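Local coordinates for actin-binding protein (Saccharomyces cerevisiae, PDB 1HQZ) that binds actin filaments and recruits the Arp2/3 complex to their sides, seen here as its N-terminal cofilin-homology (ADF-H) domain, at residues P5-Y8 and T9-S12; S36-A39 and K40-E44; F103-V106 and A107-F111; D89-L93 and K94-S98; S50-H53 and D54-Q57. All coordinates share one frame; numbering follows the deposited sequence.

Overall arrangement
From the N terminus, interaction 1 closes the turn that leads into helix 12-24. Interaction 2 closes the beta hairpin of strands 32-37 and 43-49. Interaction 5 then starts the short helix 52-56. Interaction 4 starts helix 93-110, and interaction 3 lies near its far end. All five are local and lie in series along the chain, so none nests or crosses. Interaction 1 touches both interaction 2 and interaction 3. It thereby ties the N-terminal segment to the hairpin and to the end of the long helix. Interaction 5 stands apart. Its centre is about 24 Å from that of interaction 1, on the opposite side of the chain's centre.

Interaction 1. Residues P5-Y8 and T9-S12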
loop_
_atom_site.group_PDB
_atom_site.type_symbol
_atom_site.label_atom_id
_atom_site.label_comp_id
_atom_site.label_asym_id
_atom_site.label_seq_id
_atom_site.Cartn_x
_atom_site.Cartn_y
_atom_site.Cartn_z
ATOM N N PRO A 5 -9.733 -2.961 15.385
ATOM C CA PRO A 5 -9.314 -1.717 14.724
ATOM C C PRO A 5 -7.824 -1.683 14.415
ATOM O O PRO A 5 -7.016 -2.244 15.156
ATOM C CB PRO A 5 -9.708 -0.638 15.732
ATOM C CG PRO A 5 -10.847 -1.263 16.483
ATOM C CD PRO A 5 -10.346 -2.667 16.690
ATOM N N ILE A 6 -7.463 -1.020 13.322
ATOM C CA ILE A 6 -6.065 -0.924 12.933
ATOM C C ILE A 6 -5.391 0.220 13.673
ATOM O O ILE A 6 -6.006 1.252 13.933
ATOM C CB ILE A 6 -5.900 -0.671 11.414
ATOM C CG1 ILE A 6 -4.410 -0.646 11.057
ATOM C CG2 ILE A 6 -6.547 0.659 11.029
ATOM C CD1 ILE A 6 -4.120 -0.365 9.600
ATOM N N ASP A 7 -4.123 0.037 14.008
ATOM C CA ASP A 7 -3.388 1.084 14.694
ATOM C C ASP A 7 -2.267 1.606 13.814
ATOM O O ASP A 7 -1.255 0.934 13.628
ATOM C CB ASP A 7 -2.821 0.565 16.021
ATOM C CG ASP A 7 -1.760 1.486 16.602
ATOM O OD1 ASP A 7 -1.868 2.723 16.425
ATOM O OD2 ASP A 7 -0.821 0.970 17.247
ATOM N N TYR A 8 -2.464 2.802 13.268
ATOM C CA TYR A 8 -1.461 3.432 12.415
ATOM C C TYR A 8 -1.094 4.825 12.914
ATOM O O TYR A 8 -0.494 5.615 12.182
ATOM C CB TYR A 8 -1.956 3.522 10.961
ATOM C CG TYR A 8 -3.327 4.151 10.784
ATOM C CD1 TYR A 8 -3.593 5.443 11.227
ATOM C CD2 TYR A 8 -4.354 3.453 10.153
ATOM C CE1 TYR A 8 -4.851 6.026 11.045
ATOM C CE2 TYR A 8 -5.607 4.021 9.966
ATOM C CZ TYR A 8 -5.849 5.307 10.411
ATOM O OH TYR A 8 -7.089 5.874 10.199
ATOM N N THR A 9 -1.460 5.133 14.156
ATOM C CA THR A 9 -1.160 6.449 14.715
ATOM C C THR A 9 0.029 6.413 15.675
ATOM O O THR A 9 0.721 7.417 15.853
ATOM C CB THR A 9 -2.395 7.047 15.424
ATOM O OG1 THR A 9 -2.904 6.105 16.375
ATOM C CG2 THR A 9 -3.481 7.372 14.411
ATOM N N THR A 10 0.265 5.251 16.276
ATOM C CA THR A 10 1.377 5.067 17.200
ATOM C C THR A 10 2.680 5.422 16.503
ATOM O O THR A 10 3.518 6.147 17.050
ATOM C CB THR A 10 1.466 3.603 17.681
ATOM O OG1 THR A 10 0.346 3.310 18.523
ATOM C CG2 THR A 10 2.758 3.361 18.442
ATOM N N HIS A 11 2.850 4.896 15.294
ATOM C CA HIS A 11 4.051 5.155 14.514
ATOM C C HIS A 11 3.740 6.082 13.341
ATOM O O HIS A 11 4.308 5.954 12.256
ATOM C CB HIS A 11 4.636 3.836 14.013
ATOM C CG HIS A 11 5.068 2.914 15.110
ATOM N ND1 HIS A 11 6.114 3.206 15.959
ATOM C CD2 HIS A 11 4.598 1.704 15.497
ATOM C CE1 HIS A 11 6.270 2.215 16.819
ATOM N NE2 HIS A 11 5.364 1.291 16.560
ATOM N N SER A 12 2.832 7.024 13.578
ATOM C CA SER A 12 2.430 7.990 12.563
ATOM C C SER A 12 3.630 8.779 12.032
ATOM O O SER A 12 3.672 9.154 10.859
ATOM C CB SER A 12 1.415 8.958 13.162
ATOM O OG SER A 12 1.971 9.599 14.297
HETATM O O HOH W 1 -4.543 4.422 14.464
#
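Asp7 and Thr10 make the shortest direct bond between the two segments. Thr10 OG1 donates to Asp7 OD2 at 2.9 Å, using the syn lone pair of the carboxylate. The other oxygen, Asp7 OD1, faces the backbone. It takes a weak hydrogen bond from Thr9 N at 3.3 Å, closing an Asx turn, and another weak one from Thr10 N. Asp7 CG lies anti to the backbone N (chi1 165°), which brings the carboxylate to the N-H groups of Thr9 and Thr10. With an alanine here the Thr10 hydroxyl would probably lose its carboxylate mate, and Thr9 N and Thr10 N their weak acceptor. The chain then folds into a type I turn from Thr9 to Ser12. Thr9 O accepts from Ser12 N at 3.1 Å and from Ser12 OG at 3.0 Å, both from one face of its plane. A water accepts from Tyr8 N at 2.9 Å and also hydrogen-bonds Thr9 OG1. It sits over one face of the Tyr8 ring, near the rim. The packing is modest: Thr9 CG2 lies 3.7 Å from Tyr8 CD1. The turn leads into helix 12-24, with His11 at the N-cap position and its ND1 bonded to Glu14. Tyr8 rests on helix 93-110, where its hydroxyl bonds Asn109. Asp7 pairs through its backbone with Tyr43 of strand 43-49.

Interaction 2. Residues S36-A39 and K40-E44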
loop_
_atom_site.group_PDB
_atom_site.type_symbol
_atom_site.label_atom_id
_atom_site.label_comp_id
_atom_site.label_asym_id
_atom_site.label_seq_id
_atom_site.Cartn_x
_atom_site.Cartn_y
_atom_site.Cartn_z
ATOM N N SER A 36 3.329 -2.817 7.801
ATOM C CA SER A 36 2.939 -4.097 8.373
ATOM C C SER A 36 2.846 -3.989 9.901
ATOM O O SER A 36 3.474 -3.121 10.517
ATOM C CB SER A 36 3.975 -5.151 7.960
ATOM O OG SER A 36 3.572 -6.463 8.313
ATOM N N PRO A 37 2.067 -4.878 10.537
ATOM C CA PRO A 37 1.912 -4.842 11.995
ATOM C C PRO A 37 3.069 -5.493 12.749
ATOM O O PRO A 37 3.519 -6.582 12.380
ATOM C CB PRO A 37 0.596 -5.578 12.201
ATOM C CG PRO A 37 0.700 -6.672 11.172
ATOM C CD PRO A 37 1.243 -5.949 9.946
ATOM N N ASN A 38 3.552 -4.824 13.799
ATOM C CA ASN A 38 4.653 -5.371 14.598
ATOM C C ASN A 38 4.136 -6.363 15.637
ATOM O O ASN A 38 2.952 -6.705 15.651
ATOM C CB ASN A 38 5.445 -4.255 15.302
ATOM C CG ASN A 38 4.593 -3.418 16.243
ATOM O OD1 ASN A 38 3.668 -3.921 16.889
ATOM N ND2 ASN A 38 4.919 -2.128 16.339
ATOM N N ALA A 39 5.027 -6.825 16.506
ATOM C CA ALA A 39 4.653 -7.782 17.541
ATOM C C ALA A 39 3.479 -7.288 18.386
ATOM O O ALA A 39 2.652 -8.081 18.837
ATOM C CB ALA A 39 5.855 -8.080 18.435
ATOM N N LYS A 40 3.403 -5.978 18.593
ATOM C CA LYS A 40 2.329 -5.399 19.391
ATOM C C LYS A 40 1.117 -5.016 18.554
ATOM O O LYS A 40 0.271 -4.241 19.001
ATOM C CB LYS A 40 2.839 -4.159 20.129
ATOM C CG LYS A 40 4.051 -4.410 21.015
ATOM C CD LYS A 40 4.462 -3.144 21.758
ATOM C CE LYS A 40 5.598 -3.413 22.734
ATOM N NZ LYS A 40 5.928 -2.200 23.542
ATOM N N LYS A 41 1.041 -5.558 17.341
ATOM C CA LYS A 41 -0.063 -5.279 16.415
ATOM C C LYS A 41 -0.145 -3.819 15.995
ATOM O O LYS A 41 -1.207 -3.334 15.610
ATOM C CB LYS A 41 -1.402 -5.702 17.023
ATOM C CG LYS A 41 -1.533 -7.191 17.240
ATOM C CD LYS A 41 -2.855 -7.522 17.887
ATOM C CE LYS A 41 -2.922 -8.988 18.280
ATOM N NZ LYS A 41 -4.158 -9.274 19.065
ATOM N N GLU A 42 0.980 -3.119 16.072
ATOM C CA GLU A 42 1.033 -1.716 15.676
ATOM C C GLU A 42 1.613 -1.654 14.256
ATOM O O GLU A 42 2.609 -2.313 13.957
ATOM C CB GLU A 42 1.930 -0.931 16.638
ATOM C CG GLU A 42 1.620 -1.165 18.112
ATOM C CD GLU A 42 2.578 -0.431 19.043
ATOM O OE1 GLU A 42 3.810 -0.605 18.900
ATOM O OE2 GLU A 42 2.094 0.314 19.922
ATOM N N TYR A 43 0.985 -0.881 13.375
ATOM C CA TYR A 43 1.490 -0.776 12.017
ATOM C C TYR A 43 2.600 0.248 11.883
ATOM O O TYR A 43 2.497 1.367 12.386
ATOM C CB TYR A 43 0.369 -0.431 11.036
ATOM C CG TYR A 43 -0.407 -1.637 10.572
ATOM C CD1 TYR A 43 -1.379 -2.221 11.384
ATOM C CD2 TYR A 43 -0.145 -2.218 9.327
ATOM C CE1 TYR A 43 -2.078 -3.358 10.971
ATOM C CE2 TYR A 43 -0.833 -3.353 8.902
ATOM C CZ TYR A 43 -1.799 -3.919 9.728
ATOM O OH TYR A 43 -2.484 -5.041 9.317
ATOM N N GLU A 44 3.664 -0.150 11.198
ATOM C CA GLU A 44 4.796 0.728 10.959
ATOM C C GLU A 44 5.429 0.364 9.617
ATOM O O GLU A 44 5.149 -0.698 9.058
ATOM C CB GLU A 44 5.819 0.588 12.088
ATOM C CG GLU A 44 6.360 -0.812 12.274
ATOM C CD GLU A 44 7.222 -0.930 13.520
ATOM O OE1 GLU A 44 7.803 -2.016 13.753
ATOM O OE2 GLU A 44 7.313 0.068 14.266
#
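Asn38 and Glu42 face each other across the end of a beta hairpin built from strands 32-37 and 43-49. The connection is a type I turn from Asn38 to Lys41 followed by a G1 beta bulge. Lys41 has the left-handed backbone such a bulge needs (phi 63°). Asn38 is the centre of the contact. Its N donates to Glu42 O at 2.7 Å, and its O accepts from Lys41 N at 2.8 Å. Its CG stands between the backbone N and the carbonyl carbon (chi1 60°), so the amide folds back over the turn. There OD1 accepts from Glu42 N at 2.9 Å, the donor standing above the amide plane, and weakly from Lys40 N. The other end of the amide, Asn38 ND2, donates a hydrogen bond to Glu42 OE1 at 3.2 Å, on the anti lone pair. Both ends of the amide are thus held, which fixes its rotation. Lys40 adds its CB alongside Asn38 OD1, while its extended chain leads away. Ser36 forms the hydrogen-bonded pair with Glu44: Ser36 N bonds Glu44 O and Glu44 N bonds Ser36 O, each at 3.1 Å. Its hydroxyl turns to Gln65. Next along is the non-hydrogen-bonded pair of Pro37 and Tyr43, whose side chains lie side by side. The Tyr43 hydroxyl bonds Val64 O. Pro37 CB sits over the Tyr43 ring face in a CH-pi contact, 3.9 Å from the centroid, and Pro37 CD comes within 3.5 Å of Tyr43 CE2.

Interaction 3. Residues F103-V106 and A107-F111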
loop_
_atom_site.group_PDB
_atom_site.type_symbol
_atom_site.label_atom_id
_atom_site.label_comp_id
_atom_site.label_asym_id
_atom_site.label_seq_id
_atom_site.Cartn_x
_atom_site.Cartn_y
_atom_site.Cartn_z
ATOM N N PHE A 103 -9.041 -1.335 5.760
ATOM C CA PHE A 103 -8.529 -0.868 4.481
ATOM C C PHE A 103 -9.227 0.452 4.179
ATOM O O PHE A 103 -8.610 1.393 3.700
ATOM C CB PHE A 103 -8.805 -1.906 3.382
ATOM C CG PHE A 103 -8.121 -1.607 2.061
ATOM C CD1 PHE A 103 -7.036 -0.744 1.994
ATOM C CD2 PHE A 103 -8.542 -2.232 0.888
ATOM C CE1 PHE A 103 -6.376 -0.506 0.785
ATOM C CE2 PHE A 103 -7.883 -1.998 -0.335
ATOM C CZ PHE A 103 -6.802 -1.136 -0.378
ATOM N N ALA A 104 -10.522 0.516 4.473
ATOM C CA ALA A 104 -11.289 1.733 4.245
ATOM C C ALA A 104 -10.665 2.859 5.075
ATOM O O ALA A 104 -10.482 3.974 4.587
ATOM C CB ALA A 104 -12.748 1.513 4.645
ATOM N N ALA A 105 -10.319 2.556 6.324
ATOM C CA ALA A 105 -9.703 3.545 7.216
ATOM C C ALA A 105 -8.378 4.059 6.650
ATOM O O ALA A 105 -8.114 5.268 6.650
ATOM C CB ALA A 105 -9.476 2.939 8.599
ATOM N N VAL A 106 -7.540 3.139 6.181
ATOM C CA VAL A 106 -6.256 3.511 5.604
ATOM C C VAL A 106 -6.446 4.384 4.364
ATOM O O VAL A 106 -5.709 5.346 4.145
ATOM C CB VAL A 106 -5.451 2.269 5.177
ATOM C CG1 VAL A 106 -4.200 2.701 4.398
ATOM C CG2 VAL A 106 -5.068 1.459 6.396
ATOM N N ALA A 107 -7.436 4.041 3.551
ATOM C CA ALA A 107 -7.683 4.787 2.330
ATOM C C ALA A 107 -8.270 6.168 2.592
ATOM O O ALA A 107 -7.980 7.109 1.859
ATOM C CB ALA A 107 -8.603 3.987 1.406
ATOM N N ASN A 108 -9.084 6.293 3.640
ATOM C CA ASN A 108 -9.709 7.577 3.950
ATOM C C ASN A 108 -8.913 8.470 4.906
ATOM O O ASN A 108 -9.016 9.693 4.838
ATOM C CB ASN A 108 -11.117 7.383 4.548
ATOM C CG ASN A 108 -12.010 6.475 3.710
ATOM O OD1 ASN A 108 -12.017 6.534 2.474
ATOM N ND2 ASN A 108 -12.791 5.638 4.391
ATOM N N ASN A 109 -8.111 7.874 5.782
ATOM C CA ASN A 109 -7.376 8.670 6.757
ATOM C C ASN A 109 -5.857 8.677 6.686
ATOM O O ASN A 109 -5.226 9.645 7.116
ATOM C CB ASN A 109 -7.773 8.247 8.174
ATOM C CG ASN A 109 -9.264 8.042 8.325
ATOM O OD1 ASN A 109 -10.057 8.933 8.038
ATOM N ND2 ASN A 109 -9.652 6.859 8.779
ATOM N N LEU A 110 -5.257 7.614 6.164
ATOM C CA LEU A 110 -3.801 7.547 6.116
ATOM C C LEU A 110 -3.176 7.787 4.738
ATOM O O LEU A 110 -2.490 8.790 4.529
ATOM C CB LEU A 110 -3.341 6.195 6.673
ATOM C CG LEU A 110 -1.835 5.994 6.861
ATOM C CD1 LEU A 110 -1.313 6.964 7.917
ATOM C CD2 LEU A 110 -1.556 4.556 7.293
ATOM N N PHE A 111 -3.405 6.868 3.801
ATOM C CA PHE A 111 -2.841 7.006 2.459
ATOM C C PHE A 111 -3.790 7.759 1.543
ATOM O O PHE A 111 -4.169 7.250 0.485
ATOM C CB PHE A 111 -2.544 5.627 1.857
ATOM C CG PHE A 111 -1.458 4.863 2.572
ATOM C CD1 PHE A 111 -1.306 3.493 2.367
ATOM C CD2 PHE A 111 -0.570 5.510 3.422
ATOM C CE1 PHE A 111 -0.278 2.782 3.000
ATOM C CE2 PHE A 111 0.457 4.811 4.060
ATOM C CZ PHE A 111 0.603 3.441 3.847
#
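Phe103 and Ala107 open a ladder of backbone bonds near the end of helix 93-110. Ala107 N donates to Phe103 O at 2.9 Å, Asn108 N to Ala104 O at the same length, and Asn109 N to Ala105 O at 2.7 Å. These are regular alpha-helical bonds. The pattern widens at Val106. Its O takes two donors, Leu110 N at 3.1 Å and Phe111 N at 2.8 Å. Phe111 N approaches nearly along the C=O axis, whereas Leu110 N comes from above the carbonyl plane. The bond to Phe111 spans five residues, a pi-type turn.

The apolar contacts gather on Val106. With chi1 at 172°, CG1 points away from its own N and reaches Phe111 CD1 at 3.6 Å. The two side chains run alongside each other and point the same way. Leu110 CB touches the same methyl more loosely, at 4.3 Å. Phe111 goes on to pack against Leu33 and Ile35 of strand 32-37, Ile83 of strand 80-86 and Tyr19 of helix 12-24.

One carbonyl, Val106 O, thus serves two N-H groups, consistent with a widened last turn. The apolar side chains of Val106, Leu110 and Phe111 are buried, at the end of the helix in the beta-alpha-beta unit 80-86, 93-110, 116-120.

Interaction 4. Residues D89-L93 and K94-S98; sequences DSAPL and KTRAS
Pro92 and Thr95 meet where helix 93-110 begins, with Pro92 at the N-cap position. Hydrogen bonds dominate. Pro92 O accepts from Thr95 OG1 at 2.6 Å, on a lone pair in the carbonyl plane, and from Arg96 N at 3.1 Å. Thr95 N adds a weak bond. The Thr95 hydroxyl stands between its own backbone N and carbonyl carbon (chi1 63°), which turns it back to Pro92 O. One residue on, Ala97 N donates to Leu93 O at 3.0 Å. Within the helix, Ser98 OG donates to Lys94 O.

Arg96 bends back over the loop. The kink in its chain (chi3 -73°) brings NE to Ala91 O at 2.8 Å. This bond is nearly straight, and the oxygen lies in the guanidinium plane. Asp89 O sits over one guanidinium face instead, without a hydrogen bond to NE.

Side-chain packing makes up the rest. Pro92 CG meets Thr95 CG2 at 3.5 Å. Leu93 and Arg96 cross at about a right angle, and the Leu93 CD1 methyl lies against the guanidinium nitrogen Arg96 NH2 at 3.5 Å. Ala91 CB touches Arg96 CG at 3.9 Å.

Residues 89-92 follow strand 80-86 and lead into the helix. The Asp89 carboxylate makes a salt bridge to Arg121. Ala91 and Thr95 touch Val64, and Ser98 OG is also bonded to Glu4 N near the N terminus.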
loop_
_atom_site.group_PDB
_atom_site.type_symbol
_atom_site.label_atom_id
_atom_site.label_comp_id
_atom_site.label_asym_id
_atom_site.label_seq_id
_atom_site.Cartn_x
_atom_site.Cartn_y
_atom_site.Cartn_z
ATOM N N ASP A 89 -4.654 -15.256 2.820
ATOM C CA ASP A 89 -5.432 -16.266 3.525
ATOM C C ASP A 89 -4.821 -16.659 4.863
ATOM O O ASP A 89 -5.542 -16.854 5.838
ATOM C CB ASP A 89 -5.610 -17.524 2.658
ATOM C CG ASP A 89 -6.441 -17.268 1.405
ATOM O OD1 ASP A 89 -7.172 -16.250 1.357
ATOM O OD2 ASP A 89 -6.375 -18.093 0.465
ATOM N N SER A 90 -3.492 -16.736 4.906
ATOM C CA SER A 90 -2.751 -17.133 6.104
ATOM C C SER A 90 -2.673 -16.116 7.235
ATOM O O SER A 90 -2.207 -16.441 8.322
ATOM C CB SER A 90 -1.335 -17.541 5.710
ATOM O OG SER A 90 -1.375 -18.638 4.816
ATOM N N ALA A 91 -3.109 -14.886 6.987
ATOM C CA ALA A 91 -3.078 -13.863 8.027
ATOM C C ALA A 91 -4.064 -14.275 9.121
ATOM O O ALA A 91 -5.045 -14.968 8.847
ATOM C CB ALA A 91 -3.472 -12.513 7.444
ATOM N N PRO A 92 -3.817 -13.855 10.372
ATOM C CA PRO A 92 -4.708 -14.203 11.484
ATOM C C PRO A 92 -6.185 -13.907 11.226
ATOM O O PRO A 92 -6.544 -12.832 10.738
ATOM C CB PRO A 92 -4.131 -13.409 12.662
ATOM C CG PRO A 92 -3.310 -12.336 12.020
ATOM C CD PRO A 92 -2.705 -13.012 10.832
ATOM N N LEU A 93 -7.031 -14.878 11.561
ATOM C CA LEU A 93 -8.473 -14.782 11.352
ATOM C C LEU A 93 -9.058 -13.408 11.637
ATOM O O LEU A 93 -9.607 -12.761 10.750
ATOM C CB LEU A 93 -9.206 -15.816 12.213
ATOM C CG LEU A 93 -10.729 -15.870 12.031
ATOM C CD1 LEU A 93 -11.043 -16.416 10.653
ATOM C CD2 LEU A 93 -11.366 -16.759 13.097
ATOM N N LYS A 94 -8.936 -12.969 12.882
ATOM C CA LYS A 94 -9.482 -11.691 13.303
ATOM C C LYS A 94 -9.034 -10.482 12.493
ATOM O O LYS A 94 -9.803 -9.540 12.326
ATOM C CB LYS A 94 -9.177 -11.464 14.781
ATOM C CG LYS A 94 -9.817 -12.491 15.696
ATOM C CD LYS A 94 -9.481 -12.214 17.151
ATOM C CE LYS A 94 -10.058 -13.289 18.062
ATOM N NZ LYS A 94 -9.687 -13.076 19.497
ATOM N N THR A 95 -7.801 -10.494 11.999
ATOM C CA THR A 95 -7.317 -9.361 11.213
ATOM C C THR A 95 -7.935 -9.385 9.813
ATOM O O THR A 95 -8.197 -8.339 9.221
ATOM C CB THR A 95 -5.768 -9.353 11.102
ATOM O OG1 THR A 95 -5.327 -10.518 10.395
ATOM C CG2 THR A 95 -5.135 -9.342 12.481
ATOM N N ARG A 96 -8.167 -10.581 9.285
ATOM C CA ARG A 96 -8.777 -10.717 7.967
ATOM C C ARG A 96 -10.241 -10.302 8.034
ATOM O O ARG A 96 -10.800 -9.787 7.063
ATOM C CB ARG A 96 -8.687 -12.162 7.476
ATOM C CG ARG A 96 -7.333 -12.540 6.909
ATOM C CD ARG A 96 -7.360 -13.935 6.313
ATOM N NE ARG A 96 -7.417 -14.960 7.349
ATOM C CZ ARG A 96 -8.376 -15.871 7.458
ATOM N NH1 ARG A 96 -9.374 -15.896 6.590
ATOM N NH2 ARG A 96 -8.333 -16.760 8.440
ATOM N N ALA A 97 -10.863 -10.528 9.189
ATOM C CA ALA A 97 -12.265 -10.183 9.375
ATOM C C ALA A 97 -12.446 -8.682 9.550
ATOM O O ALA A 97 -13.548 -8.160 9.381
ATOM C CB ALA A 97 -12.823 -10.918 10.577
ATOM N N SER A 98 -11.363 -7.984 9.878
ATOM C CA SER A 98 -11.435 -6.540 10.079
ATOM C C SER A 98 -10.844 -5.780 8.904
ATOM O O SER A 98 -10.877 -4.551 8.872
ATOM C CB SER A 98 -10.699 -6.152 11.368
ATOM O OG SER A 98 -11.256 -6.820 12.489
#

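Interaction 5. Residues S50-H53 and D54-Q57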
loop_
_atom_site.group_PDB
_atom_site.type_symbol
_atom_site.label_atom_id
_atom_site.label_comp_id
_atom_site.label_asym_id
_atom_site.label_seq_id
_atom_site.Cartn_x
_atom_site.Cartn_y
_atom_site.Cartn_z
ATOM N N SER A 50 12.568 1.821 -4.524
ATOM C CA SER A 50 12.352 2.700 -5.667
ATOM C C SER A 50 11.662 2.024 -6.844
ATOM O O SER A 50 10.995 2.698 -7.628
ATOM C CB SER A 50 13.684 3.286 -6.131
ATOM O OG SER A 50 14.592 2.245 -6.441
ATOM N N SER A 51 11.826 0.705 -6.956
ATOM C CA SER A 51 11.242 -0.097 -8.046
ATOM C C SER A 51 9.839 -0.674 -7.776
ATOM O O SER A 51 9.624 -1.400 -6.801
ATOM C CB SER A 51 12.196 -1.247 -8.393
ATOM O OG SER A 51 11.542 -2.238 -9.157
ATOM N N PHE A 52 8.895 -0.357 -8.660
ATOM C CA PHE A 52 7.514 -0.835 -8.532
ATOM C C PHE A 52 7.501 -2.359 -8.635
ATOM O O PHE A 52 6.690 -3.038 -7.999
ATOM C CB PHE A 52 6.655 -0.211 -9.641
ATOM C CG PHE A 52 5.197 -0.599 -9.595
ATOM C CD1 PHE A 52 4.410 -0.281 -8.494
ATOM C CD2 PHE A 52 4.590 -1.206 -10.694
ATOM C CE1 PHE A 52 3.038 -0.554 -8.486
ATOM C CE2 PHE A 52 3.221 -1.484 -10.700
ATOM C CZ PHE A 52 2.445 -1.156 -9.594
ATOM N N HIS A 53 8.411 -2.889 -9.443
ATOM C CA HIS A 53 8.517 -4.331 -9.617
ATOM C C HIS A 53 8.893 -4.971 -8.269
ATOM O O HIS A 53 8.348 -6.011 -7.905
ATOM C CB HIS A 53 9.562 -4.650 -10.701
ATOM C CG HIS A 53 9.750 -6.114 -10.956
ATOM N ND1 HIS A 53 10.784 -6.839 -10.402
ATOM C CD2 HIS A 53 9.023 -6.994 -11.684
ATOM C CE1 HIS A 53 10.685 -8.103 -10.777
ATOM N NE2 HIS A 53 9.624 -8.224 -11.555
ATOM N N ASP A 54 9.806 -4.345 -7.523
ATOM C CA ASP A 54 10.210 -4.878 -6.213
ATOM C C ASP A 54 9.027 -4.813 -5.238
ATOM O O ASP A 54 8.770 -5.745 -4.470
ATOM C CB ASP A 54 11.386 -4.079 -5.642
ATOM C CG ASP A 54 12.741 -4.574 -6.137
ATOM O OD1 ASP A 54 12.798 -5.416 -7.061
ATOM O OD2 ASP A 54 13.760 -4.107 -5.590
ATOM N N PHE A 55 8.310 -3.700 -5.288
ATOM C CA PHE A 55 7.142 -3.469 -4.447
ATOM C C PHE A 55 6.178 -4.650 -4.476
ATOM O O PHE A 55 5.812 -5.210 -3.438
ATOM C CB PHE A 55 6.434 -2.195 -4.934
ATOM C CG PHE A 55 5.115 -1.904 -4.254
ATOM C CD1 PHE A 55 5.030 -1.790 -2.864
ATOM C CD2 PHE A 55 3.974 -1.663 -5.017
ATOM C CE1 PHE A 55 3.827 -1.429 -2.250
ATOM C CE2 PHE A 55 2.773 -1.308 -4.423
ATOM C CZ PHE A 55 2.697 -1.188 -3.030
ATOM N N LEU A 56 5.786 -5.048 -5.678
ATOM C CA LEU A 56 4.832 -6.137 -5.838
ATOM C C LEU A 56 5.285 -7.475 -5.274
ATOM O O LEU A 56 4.465 -8.350 -4.994
ATOM C CB LEU A 56 4.463 -6.272 -7.311
ATOM C CG LEU A 56 3.839 -4.980 -7.857
ATOM C CD1 LEU A 56 3.623 -5.100 -9.362
ATOM C CD2 LEU A 56 2.524 -4.706 -7.134
ATOM N N GLN A 57 6.586 -7.619 -5.075
ATOM C CA GLN A 57 7.147 -8.854 -4.542
ATOM C C GLN A 57 7.516 -8.777 -3.068
ATOM O O GLN A 57 8.147 -9.690 -2.539
ATOM C CB GLN A 57 8.408 -9.204 -5.305
ATOM C CG GLN A 57 8.215 -9.431 -6.776
ATOM C CD GLN A 57 9.507 -9.857 -7.405
ATOM O OE1 GLN A 57 10.382 -9.032 -7.685
ATOM N NE2 GLN A 57 9.659 -11.156 -7.602
HETATM O O HOH W 2 13.772 -1.290 -5.786
#
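Ser51 caps the N terminus of the short helix 52-56, with Asp54 N as donor. Ser51 OG accepts from Asp54 N at 3.2 Å, and Ser51 O takes Phe55 N at 3.1 Å, in its carbonyl plane. Replacing this serine by alanine is likely to cost Asp54 N its capping acceptor and leave the helix start less firmly held. Leu56 N donates to Phe52 O to carry the helix on.

The tight side is aromatic and apolar. A chi1 of -178° turns the Phe52 ring away from its own N and brings it to Phe55 and Leu56. Leu56 CD1 sits over one face of the Phe52 ring in a CH-pi contact, 4.2 Å from the centroid. Phe55 meets the same ring obliquely, with planes 32° apart, and Phe52 CE1 lies 3.8 Å from Phe55 CD2. These side chains press against the sheet, on Ala69 of strand 65-71 and on Ile82 and Ile84 of strand 80-86. Phe52 also touches Leu132 of helix 128-136, and Leu56 touches Leu131.

His53, Asp54 and Gln57 form the more exposed side, though His53 still touches Glu128. There a water links the first turn: it accepts from Ser51 N at 3.0 Å and donates to Asp54 OD2 at 2.8 Å. His53 and Gln57 make a thinner contact. Their ring and amide planes are 59° apart, and Gln57 OE1 comes 3.2 Å from His53 CE1.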